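Local atomic coordinates of 5-carboxymethyl-2-hydroxymuconate semialdehyde dehydrogenase (Thermus thermophilus, PDB entry 2D4E), a protein that probably oxidises 5-carboxymethyl-2-hydroxymuconate semialdehyde to the corresponding acid, using the NAD bound to it as electron acceptor. Residues 87-92 with 134-139; 154-159 with 500-505. All coordinates share one frame; numbering follows the deposited sequence.

Contact 1 (87-92 with 134-139); sequences ERKRYL and FYAEYA
Lys89 and Glu137 form the polar link of this contact. The lysine chain has CG opposite its backbone N (chi1 171°) and stays extended to NZ, which carries the ammonium across to the carboxylate. NZ donates to Glu137 OE1 at 3.2 Å, a hydrogen bond and salt bridge as modelled, though the place of OE1 is less sure. Glu137 OE1 of the second subunit lies near it. The glutamate starts out away from helix 85-101 and is bent at chi2 (-57°), which brings its carboxylate back to the lysine. On its way to the carboxylate the lysine passes the carbonyl of Ala136, with Lys89 CG 3.3 Å from Ala136 O. That is a van der Waals approach. The contact packs helix 85-101 against the last part of helix 118-136 and the residues that follow it, within a mostly helical part of the aldehyde dehydrogenase fold. The backbones come close at Lys89 and Ala136, where the small alanine side chain lets the CA atoms approach to 4.6 Å. Leu92 fills the apolar side. Its CB meets Ala136 CB at 3.7 Å, and its CD1 lies 3.5 Å from Ala136 CA. Leu92 also touches Leu187 and Ala188 of helix 175-188. Arg88 bends at chi3 and brings NH2 to 3.8 Å from Ala139 O, too long for a bond. NH2 is satisfied instead by Ala188 O, while NH1 makes a weak hydrogen bond to Thr83 OG1. Of the Tyr135 side chain it is CB that meets Leu92 CD1, at 4.3 Å. Its ring leads off, and its OH has a weak hydrogen bond with Gly487 N.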
loop_
_atom_site.group_PDB
_atom_site.type_symbol
_atom_site.label_atom_id
_atom_site.label_comp_id
_atom_site.label_asym_id
_atom_site.label_seq_id
_atom_site.Cartn_x
_atom_site.Cartn_y
_atom_site.Cartn_z
ATOM N N GLU C 87 -16.533 1.061 -18.604
ATOM C CA GLU C 87 -16.700 1.232 -20.041
ATOM C C GLU C 87 -15.350 1.364 -20.747
ATOM O O GLU C 87 -15.180 0.861 -21.859
ATOM C CB GLU C 87 -17.574 2.457 -20.334
ATOM C CG GLU C 87 -17.775 2.760 -21.816
ATOM C CD GLU C 87 -18.584 1.698 -22.556
ATOM O OE1 GLU C 87 -18.900 1.927 -23.746
ATOM O OE2 GLU C 87 -18.908 0.643 -21.964
ATOM N N ARG C 88 -14.391 2.039 -20.112
ATOM C CA ARG C 88 -13.071 2.183 -20.719
ATOM C C ARG C 88 -12.426 0.804 -20.717
ATOM O O ARG C 88 -11.694 0.440 -21.640
ATOM C CB ARG C 88 -12.200 3.171 -19.935
ATOM C CG ARG C 88 -12.730 4.600 -19.924
ATOM C CD ARG C 88 -11.616 5.605 -19.661
ATOM N NE ARG C 88 -10.915 5.375 -18.399
ATOM C CZ ARG C 88 -11.391 5.706 -17.206
ATOM N NH1 ARG C 88 -12.575 6.294 -17.096
ATOM N NH2 ARG C 88 -10.676 5.456 -16.118
ATOM N N LYS C 89 -12.709 0.032 -19.671
ATOM C CA LYS C 89 -12.181 -1.321 -19.565
ATOM C C LYS C 89 -12.704 -2.137 -20.749
ATOM O O LYS C 89 -11.963 -2.912 -21.358
ATOM C CB LYS C 89 -12.633 -1.967 -18.252
ATOM C CG LYS C 89 -12.313 -3.457 -18.140
ATOM C CD LYS C 89 -12.840 -4.043 -16.834
ATOM C CE LYS C 89 -12.423 -5.494 -16.691
ATOM N NZ LYS C 89 -12.743 -6.065 -15.350
ATOM N N ARG C 90 -13.980 -1.951 -21.077
ATOM C CA ARG C 90 -14.583 -2.675 -22.192
ATOM C C ARG C 90 -13.855 -2.337 -23.489
ATOM O O ARG C 90 -13.562 -3.223 -24.289
ATOM C CB ARG C 90 -16.070 -2.330 -22.331
ATOM C CG ARG C 90 -16.786 -3.143 -23.412
ATOM C CD ARG C 90 -18.202 -2.632 -23.655
ATOM N NE ARG C 90 -18.218 -1.273 -24.193
ATOM C CZ ARG C 90 -17.781 -0.939 -25.404
ATOM N NH1 ARG C 90 -17.284 -1.867 -26.216
ATOM N NH2 ARG C 90 -17.852 0.322 -25.809
ATOM N N TYR C 91 -13.568 -1.058 -23.694
ATOM C CA TYR C 91 -12.857 -0.632 -24.892
ATOM C C TYR C 91 -11.459 -1.251 -24.988
ATOM O O TYR C 91 -11.089 -1.764 -26.035
ATOM C CB TYR C 91 -12.725 0.886 -24.930
ATOM C CG TYR C 91 -13.939 1.614 -25.438
ATOM C CD1 TYR C 91 -14.629 2.498 -24.619
ATOM C CD2 TYR C 91 -14.360 1.470 -26.758
ATOM C CE1 TYR C 91 -15.704 3.229 -25.095
ATOM C CE2 TYR C 91 -15.443 2.201 -27.253
ATOM C CZ TYR C 91 -16.107 3.080 -26.412
ATOM O OH TYR C 91 -17.164 3.820 -26.880
ATOM N N LEU C 92 -10.682 -1.198 -23.907
ATOM C CA LEU C 92 -9.337 -1.772 -23.937
ATOM C C LEU C 92 -9.392 -3.256 -24.289
ATOM O O LEU C 92 -8.581 -3.743 -25.071
ATOM C CB LEU C 92 -8.615 -1.590 -22.594
ATOM C CG LEU C 92 -8.304 -0.169 -22.111
ATOM C CD1 LEU C 92 -7.257 -0.242 -21.014
ATOM C CD2 LEU C 92 -7.773 0.675 -23.243
ATOM N N PHE C 134 -3.953 -6.080 -19.995
ATOM C CA PHE C 134 -3.362 -5.829 -18.686
ATOM C C PHE C 134 -3.917 -4.563 -18.030
ATOM O O PHE C 134 -4.499 -4.619 -16.948
ATOM C CB PHE C 134 -1.843 -5.711 -18.829
ATOM C CG PHE C 134 -1.126 -5.405 -17.545
ATOM C CD1 PHE C 134 -1.091 -6.335 -16.508
ATOM C CD2 PHE C 134 -0.471 -4.189 -17.376
ATOM C CE1 PHE C 134 -0.410 -6.063 -15.323
ATOM C CE2 PHE C 134 0.213 -3.905 -16.191
ATOM C CZ PHE C 134 0.243 -4.847 -15.162
ATOM N N TYR C 135 -3.741 -3.421 -18.684
ATOM C CA TYR C 135 -4.219 -2.169 -18.115
ATOM C C TYR C 135 -5.734 -2.048 -18.044
ATOM O O TYR C 135 -6.260 -1.216 -17.307
ATOM C CB TYR C 135 -3.620 -0.983 -18.868
ATOM C CG TYR C 135 -2.181 -0.741 -18.483
ATOM C CD1 TYR C 135 -1.133 -1.097 -19.336
ATOM C CD2 TYR C 135 -1.865 -0.183 -17.244
ATOM C CE1 TYR C 135 0.200 -0.898 -18.962
ATOM C CE2 TYR C 135 -0.541 0.020 -16.858
ATOM C CZ TYR C 135 0.485 -0.337 -17.722
ATOM O OH TYR C 135 1.788 -0.103 -17.353
ATOM N N ALA C 136 -6.435 -2.889 -18.798
ATOM C CA ALA C 136 -7.889 -2.869 -18.779
ATOM C C ALA C 136 -8.354 -3.135 -17.349
ATOM O O ALA C 136 -9.372 -2.601 -16.903
ATOM C CB ALA C 136 -8.446 -3.939 -19.724
ATOM N N GLU C 137 -7.587 -3.952 -16.633
ATOM C CA GLU C 137 -7.918 -4.310 -15.253
ATOM C C GLU C 137 -7.534 -3.256 -14.205
ATOM O O GLU C 137 -7.887 -3.402 -13.034
ATOM C CB GLU C 137 -7.264 -5.649 -14.884
ATOM C CG GLU C 137 -7.672 -6.829 -15.765
ATOM C CD GLU C 137 -9.179 -7.083 -15.788
ATOM O OE1 GLU C 137 -9.813 -7.059 -14.708
ATOM O OE2 GLU C 137 -9.730 -7.326 -16.890
ATOM N N TYR C 138 -6.808 -2.214 -14.608
ATOM C CA TYR C 138 -6.419 -1.156 -13.668
ATOM C C TYR C 138 -7.331 0.073 -13.781
ATOM O O TYR C 138 -7.356 0.922 -12.888
ATOM C CB TYR C 138 -4.962 -0.728 -13.895
ATOM C CG TYR C 138 -3.940 -1.740 -13.423
ATOM C CD1 TYR C 138 -3.705 -2.909 -14.139
ATOM C CD2 TYR C 138 -3.237 -1.543 -12.236
ATOM C CE1 TYR C 138 -2.795 -3.867 -13.684
ATOM C CE2 TYR C 138 -2.328 -2.490 -11.770
ATOM C CZ TYR C 138 -2.113 -3.651 -12.499
ATOM O OH TYR C 138 -1.224 -4.595 -12.043
ATOM N N ALA C 139 -8.078 0.160 -14.880
ATOM C CA ALA C 139 -8.977 1.284 -15.111
ATOM C C ALA C 139 -9.924 1.549 -13.934
ATOM O O ALA C 139 -10.095 2.695 -13.508
ATOM C CB ALA C 139 -9.785 1.051 -16.398
#

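Contact 2 (154-159 with 500-505); sequences WLYYTV and TIALPL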
loop_
_atom_site.group_PDB
_atom_site.type_symbol
_atom_site.label_atom_id
_atom_site.label_comp_id
_atom_site.label_asym_id
_atom_site.label_seq_id
_atom_site.Cartn_x
_atom_site.Cartn_y
_atom_site.Cartn_z
ATOM N N TRP C 154 -10.607 15.496 12.203
ATOM C CA TRP C 154 -10.485 15.676 10.762
ATOM C C TRP C 154 -10.464 14.389 9.974
ATOM O O TRP C 154 -10.104 13.328 10.486
ATOM C CB TRP C 154 -9.189 16.413 10.405
ATOM C CG TRP C 154 -9.144 17.826 10.794
ATOM C CD1 TRP C 154 -8.843 18.332 12.022
ATOM C CD2 TRP C 154 -9.452 18.943 9.959
ATOM N NE1 TRP C 154 -8.950 19.704 12.007
ATOM C CE2 TRP C 154 -9.324 20.105 10.752
ATOM C CE3 TRP C 154 -9.827 19.074 8.616
ATOM C CZ2 TRP C 154 -9.559 21.387 10.249
ATOM C CZ3 TRP C 154 -10.061 20.347 8.115
ATOM C CH2 TRP C 154 -9.925 21.488 8.932
ATOM N N LEU C 155 -10.846 14.513 8.709
ATOM C CA LEU C 155 -10.794 13.411 7.768
ATOM C C LEU C 155 -10.094 13.959 6.535
ATOM O O LEU C 155 -10.546 14.939 5.945
ATOM C CB LEU C 155 -12.179 12.912 7.344
ATOM C CG LEU C 155 -12.037 11.934 6.157
ATOM C CD1 LEU C 155 -11.209 10.713 6.593
ATOM C CD2 LEU C 155 -13.398 11.492 5.640
ATOM N N TYR C 156 -8.962 13.364 6.185
ATOM C CA TYR C 156 -8.250 13.742 4.978
ATOM C C TYR C 156 -8.279 12.466 4.157
ATOM O O TYR C 156 -8.052 11.375 4.686
ATOM C CB TYR C 156 -6.779 14.093 5.236
ATOM C CG TYR C 156 -6.527 15.352 6.024
ATOM C CD1 TYR C 156 -6.656 15.367 7.414
ATOM C CD2 TYR C 156 -6.123 16.525 5.384
ATOM C CE1 TYR C 156 -6.384 16.523 8.150
ATOM C CE2 TYR C 156 -5.852 17.681 6.109
ATOM C CZ TYR C 156 -5.983 17.675 7.490
ATOM O OH TYR C 156 -5.717 18.816 8.212
ATOM N N TYR C 157 -8.579 12.588 2.874
ATOM C CA TYR C 157 -8.572 11.422 2.024
ATOM C C TYR C 157 -8.002 11.862 0.695
ATOM O O TYR C 157 -8.072 13.036 0.341
ATOM C CB TYR C 157 -9.982 10.815 1.894
ATOM C CG TYR C 157 -10.999 11.610 1.106
ATOM C CD1 TYR C 157 -11.085 11.486 -0.282
ATOM C CD2 TYR C 157 -11.912 12.443 1.749
ATOM C CE1 TYR C 157 -12.064 12.166 -1.011
ATOM C CE2 TYR C 157 -12.895 13.130 1.030
ATOM C CZ TYR C 157 -12.964 12.983 -0.349
ATOM O OH TYR C 157 -13.936 13.641 -1.063
ATOM N N THR C 158 -7.399 10.927 -0.024
ATOM C CA THR C 158 -6.802 11.248 -1.302
ATOM C C THR C 158 -7.388 10.411 -2.426
ATOM O O THR C 158 -7.774 9.256 -2.229
ATOM C CB THR C 158 -5.283 11.010 -1.265
ATOM O OG1 THR C 158 -5.034 9.650 -0.896
ATOM C CG2 THR C 158 -4.615 11.935 -0.251
ATOM N N VAL C 159 -7.453 11.014 -3.605
ATOM C CA VAL C 159 -7.949 10.334 -4.791
ATOM C C VAL C 159 -7.050 10.759 -5.947
ATOM O O VAL C 159 -6.246 11.679 -5.812
ATOM C CB VAL C 159 -9.417 10.727 -5.110
ATOM C CG1 VAL C 159 -10.320 10.348 -3.945
ATOM C CG2 VAL C 159 -9.509 12.224 -5.396
ATOM N N THR C 500 -5.557 15.876 -2.360
ATOM C CA THR C 500 -5.810 15.697 -0.938
ATOM C C THR C 500 -7.055 16.501 -0.574
ATOM O O THR C 500 -7.106 17.714 -0.778
ATOM C CB THR C 500 -4.611 16.171 -0.079
ATOM O OG1 THR C 500 -3.474 15.337 -0.342
ATOM C CG2 THR C 500 -4.954 16.094 1.409
ATOM N N ILE C 501 -8.064 15.814 -0.052
ATOM C CA ILE C 501 -9.307 16.463 0.334
ATOM C C ILE C 501 -9.453 16.407 1.847
ATOM O O ILE C 501 -9.315 15.346 2.460
ATOM C CB ILE C 501 -10.513 15.780 -0.344
ATOM C CG1 ILE C 501 -10.387 15.927 -1.863
ATOM C CG2 ILE C 501 -11.819 16.400 0.158
ATOM C CD1 ILE C 501 -11.344 15.076 -2.654
ATOM N N ALA C 502 -9.734 17.559 2.441
ATOM C CA ALA C 502 -9.873 17.664 3.885
ATOM C C ALA C 502 -11.214 18.252 4.310
ATOM O O ALA C 502 -11.786 19.109 3.629
ATOM C CB ALA C 502 -8.736 18.519 4.449
ATOM N N LEU C 503 -11.713 17.773 5.442
ATOM C CA LEU C 503 -12.961 18.269 5.999
ATOM C C LEU C 503 -12.956 17.999 7.493
ATOM O O LEU C 503 -12.563 16.917 7.936
ATOM C CB LEU C 503 -14.171 17.576 5.374
ATOM C CG LEU C 503 -14.174 16.053 5.474
ATOM C CD1 LEU C 503 -15.576 15.516 5.272
ATOM C CD2 LEU C 503 -13.225 15.494 4.434
ATOM N N PRO C 504 -13.373 18.991 8.292
ATOM C CA PRO C 504 -13.411 18.821 9.748
ATOM C C PRO C 504 -14.681 18.065 10.124
ATOM O O PRO C 504 -15.706 18.212 9.467
ATOM C CB PRO C 504 -13.425 20.256 10.256
ATOM C CG PRO C 504 -14.239 20.962 9.200
ATOM C CD PRO C 504 -13.681 20.382 7.909
ATOM N N LEU C 505 -14.612 17.253 11.173
ATOM C CA LEU C 505 -15.776 16.493 11.617
ATOM C C LEU C 505 -16.602 17.316 12.601
ATOM O O LEU C 505 -17.737 16.971 12.924
ATOM C CB LEU C 505 -15.331 15.175 12.263
ATOM C CG LEU C 505 -14.937 14.041 11.302
ATOM C CD1 LEU C 505 -13.976 14.550 10.255
ATOM C CD2 LEU C 505 -14.305 12.901 12.086
#
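Trp154 lays its six-membered ring over Pro504 at one end of an antiparallel strand pair, the oligomerisation arm of the aldehyde dehydrogenase fold. Pro504 CB stands 3.8 Å from the centroid of that ring, only 5° off the normal, in a CH-pi contact. Tyr156 OH lies over the opposite face of the indole. With an alanine in place of the tryptophan, the Pro504 ring would probably lose its cover and a gap would be likely beside Tyr156 OH. Next, Leu155 and Leu503 form a hydrogen-bonded pair, joined by two backbone bonds of 3.1 Å, Leu155 N to Leu503 O and Leu503 N to Leu155 O. Their side chains run side by side, and Leu503 CD2 packs tightly at 3.1 Å from Leu155 O. Tyr156 turns to the same side as Trp154, and its CD2 and CE2 each sit 3.4 Å from Ala502 CB. Its OH hydrogen-bonds to Val468 O of the third subunit. Thr500, Ile501 and Ala502 also pair in parallel with a strand of that subunit, which carries the sheet across the interface. Tyr157 again makes two backbone bonds, now with Ile501. Its ring CG is wedged between backbone N and carbonyl carbon (chi1 70°), which puts the ring face against Ile501 CB. Its OH hydrogen-bonds to His450 ND1 of the third subunit. Thr158 OG1 hydrogen-bonds to Asp145 OD1 and Arg146 N. Beside it, Thr158 CG2 rests 3.6 Å from Thr500 OG1, an oxygen hydrogen-bonded to Pro474 O of the third subunit.

In the fold
The two contacts share no helix or strand, and their centres lie 29 Å apart. Both are buried, but for different reasons. Contact 1 sits in the body of the subunit, its centre about 21 Å from the centre of the chain, where further helices of the same chain cover it. Contact 2 has its centre about 39 Å from the centre of the chain, on an arm that three other subunits bury in the tetramer. Contact 1 joins two helices and the turn after one of them by side chains, with one salt bridge at its edge near the second subunit. Contact 2 joins strands by regular backbone bonds, and its aromatic hydroxyls reach partners in a neighbouring chain. Both touch the second subunit.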